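Long-range contact in acetyl-CoA acetyltransferase (Elizabethkingia anophelis NUHP1, PDB 6BN2), which probably catalyses the thiolase reaction in which two molecules of acetyl-CoA condense to acetoacetyl-CoA and free CoA: residues A[285-290]-A[305-310]. Residues are numbered along the deposited sequence; the frame is centred on the assembly and turned at random.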
loop_
_atom_site.group_PDB
_atom_site.type_symbol
_atom_site.label_atom_id
_atom_site.label_comp_id
_atom_site.label_asym_id
_atom_site.label_seq_id
_atom_site.Cartn_x
_atom_site.Cartn_y
_atom_site.Cartn_z
ATOM N N SER A 285 12.246 -6.825 17.105
ATOM C CA SER A 285 12.743 -7.050 15.754
ATOM C C SER A 285 11.591 -7.500 14.869
ATOM O O SER A 285 10.488 -7.800 15.342
ATOM C CB SER A 285 13.850 -8.103 15.733
ATOM O OG SER A 285 13.295 -9.354 16.128
ATOM N N TYR A 286 11.872 -7.569 13.571
ATOM C CA TYR A 286 10.860 -7.983 12.606
ATOM C C TYR A 286 11.590 -8.373 11.332
ATOM O O TYR A 286 12.758 -8.021 11.137
ATOM C CB TYR A 286 9.817 -6.869 12.324
ATOM C CG TYR A 286 10.509 -5.543 12.182
ATOM C CD1 TYR A 286 11.120 -5.191 10.982
ATOM C CD2 TYR A 286 10.629 -4.680 13.263
ATOM C CE1 TYR A 286 11.833 -4.017 10.864
ATOM C CE2 TYR A 286 11.336 -3.495 13.152
ATOM C CZ TYR A 286 11.933 -3.174 11.952
ATOM O OH TYR A 286 12.673 -2.013 11.827
ATOM N N ALA A 287 10.883 -9.091 10.461
ATOM C CA ALA A 287 11.510 -9.532 9.216
ATOM C C ALA A 287 10.445 -9.984 8.232
ATOM O O ALA A 287 9.363 -10.432 8.624
ATOM C CB ALA A 287 12.496 -10.694 9.448
ATOM N N ASP A 288 10.782 -9.878 6.955
ATOM C CA ASP A 288 10.022 -10.490 5.878
ATOM C C ASP A 288 10.842 -11.628 5.285
ATOM O O ASP A 288 12.079 -11.585 5.273
ATOM C CB ASP A 288 9.720 -9.488 4.757
ATOM C CG ASP A 288 8.920 -8.296 5.230
ATOM O OD1 ASP A 288 7.791 -8.497 5.703
ATOM O OD2 ASP A 288 9.441 -7.151 5.170
ATOM N N ALA A 289 10.149 -12.621 4.737
ATOM C CA ALA A 289 10.827 -13.635 3.937
ATOM C C ALA A 289 9.889 -14.070 2.822
ATOM O O ALA A 289 8.682 -13.844 2.888
ATOM C CB ALA A 289 11.236 -14.846 4.790
ATOM N N ALA A 290 10.448 -14.691 1.788
ATOM C CA ALA A 290 9.592 -15.199 0.724
ATOM C C ALA A 290 10.180 -16.467 0.134
ATOM O O ALA A 290 11.393 -16.688 0.169
ATOM C CB ALA A 290 9.391 -14.136 -0.376
ATOM N N PRO A 305 12.731 -17.200 11.974
ATOM C CA PRO A 305 14.159 -17.283 12.318
ATOM C C PRO A 305 14.947 -16.041 11.950
ATOM O O PRO A 305 15.902 -15.704 12.661
ATOM C CB PRO A 305 14.639 -18.512 11.529
ATOM C CG PRO A 305 13.389 -19.373 11.440
ATOM C CD PRO A 305 12.286 -18.371 11.193
ATOM N N ILE A 306 14.579 -15.340 10.872
ATOM C CA ILE A 306 15.283 -14.102 10.538
ATOM C C ILE A 306 15.048 -13.058 11.618
ATOM O O ILE A 306 15.985 -12.380 12.070
ATOM C CB ILE A 306 14.850 -13.577 9.158
ATOM C CG1 ILE A 306 15.140 -14.620 8.077
ATOM C CG2 ILE A 306 15.592 -12.272 8.861
ATOM C CD1 ILE A 306 14.625 -14.220 6.704
ATOM N N ALA A 307 13.791 -12.909 12.039
ATOM C CA ALA A 307 13.478 -11.958 13.103
ATOM C C ALA A 307 14.179 -12.342 14.399
ATOM O O ALA A 307 14.689 -11.474 15.118
ATOM C CB ALA A 307 11.963 -11.862 13.313
ATOM N N LEU A 308 14.219 -13.637 14.722
ATOM C CA LEU A 308 14.919 -14.047 15.939
ATOM C C LEU A 308 16.394 -13.693 15.873
ATOM O O LEU A 308 16.961 -13.193 16.849
ATOM C CB LEU A 308 14.743 -15.545 16.183
ATOM C CG LEU A 308 13.309 -15.945 16.537
ATOM C CD1 LEU A 308 13.185 -17.476 16.581
ATOM C CD2 LEU A 308 12.925 -15.341 17.884
ATOM N N ALA A 309 17.038 -13.942 14.730
ATOM C CA ALA A 309 18.458 -13.626 14.626
ATOM C C ALA A 309 18.696 -12.128 14.773
ATOM O O ALA A 309 19.673 -11.703 15.406
ATOM C CB ALA A 309 19.018 -14.138 13.301
ATOM N N LYS A 310 17.807 -11.315 14.209
ATOM C CA LYS A 310 17.923 -9.870 14.373
ATOM C C LYS A 310 17.741 -9.454 15.828
ATOM O O LYS A 310 18.382 -8.497 16.279
ATOM C CB LYS A 310 16.909 -9.170 13.465
ATOM C CG LYS A 310 17.291 -9.304 11.989
ATOM C CD LYS A 310 16.190 -8.739 11.096
ATOM C CE LYS A 310 16.201 -7.208 11.092
ATOM N NZ LYS A 310 15.119 -6.669 10.191
HETATM O O HOH W 1 14.202 -5.639 13.121
#
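The ring of Tyr286 meets the helix through Lys310, whose NZ stands obliquely to it, 4.3 Å from CE1. A water sits over the centre of one ring face, 3.4 Å above the plane; it accepts a bond from the Tyr286 N and a weak one from Lys310 NZ. Lys310 runs back alongside the strand, bent at chi3 (76°), which brings its ammonium to the backbone of Tyr286: NZ donates to Tyr286 O at 2.9 Å, nearly in line with the carbonyl bond (164° at the oxygen). Tyr286 OH, which also bonds to Lys111, and Lys310 NZ both bind Asp114 of the second subunit, the lysine as a salt bridge, so this edge of the contact lies at the interface with that subunit. At the other grip, Ser285 OG donates to Ala307 O at 2.7 Å, coming from above the carbonyl plane; the hydroxyl lies between its own backbone N and carbonyl carbon, from where it reaches that oxygen. Strand 281-290 and helix 300-311 belong to the C-terminal half of the layered alpha-beta-alpha-beta-alpha thiolase fold; helix 98-111, from the N-terminal half and part of the inner helical layer, lies against the other face of the strand, touching Tyr286 and Asp288. The two short segments run roughly antiparallel (147°), their axes 6.6 Å apart at closest approach. Alanines make this possible: the CA atoms of Tyr286 and Ala307 are 4.8 Å apart, and Ala287 CB meets the Ala307 methyl. Beside them Ile306 CG2 packs on Ala287 CB at 3.5 Å, and Ile306 CD1 extends farther along the strand to Ala289 CB, 3.9 Å away. Neighbouring strand 391-399 pairs with Ser285, Ala287 and Ala289 through backbone hydrogen bonds, and its Val396 packs against Ser285 and Ala307.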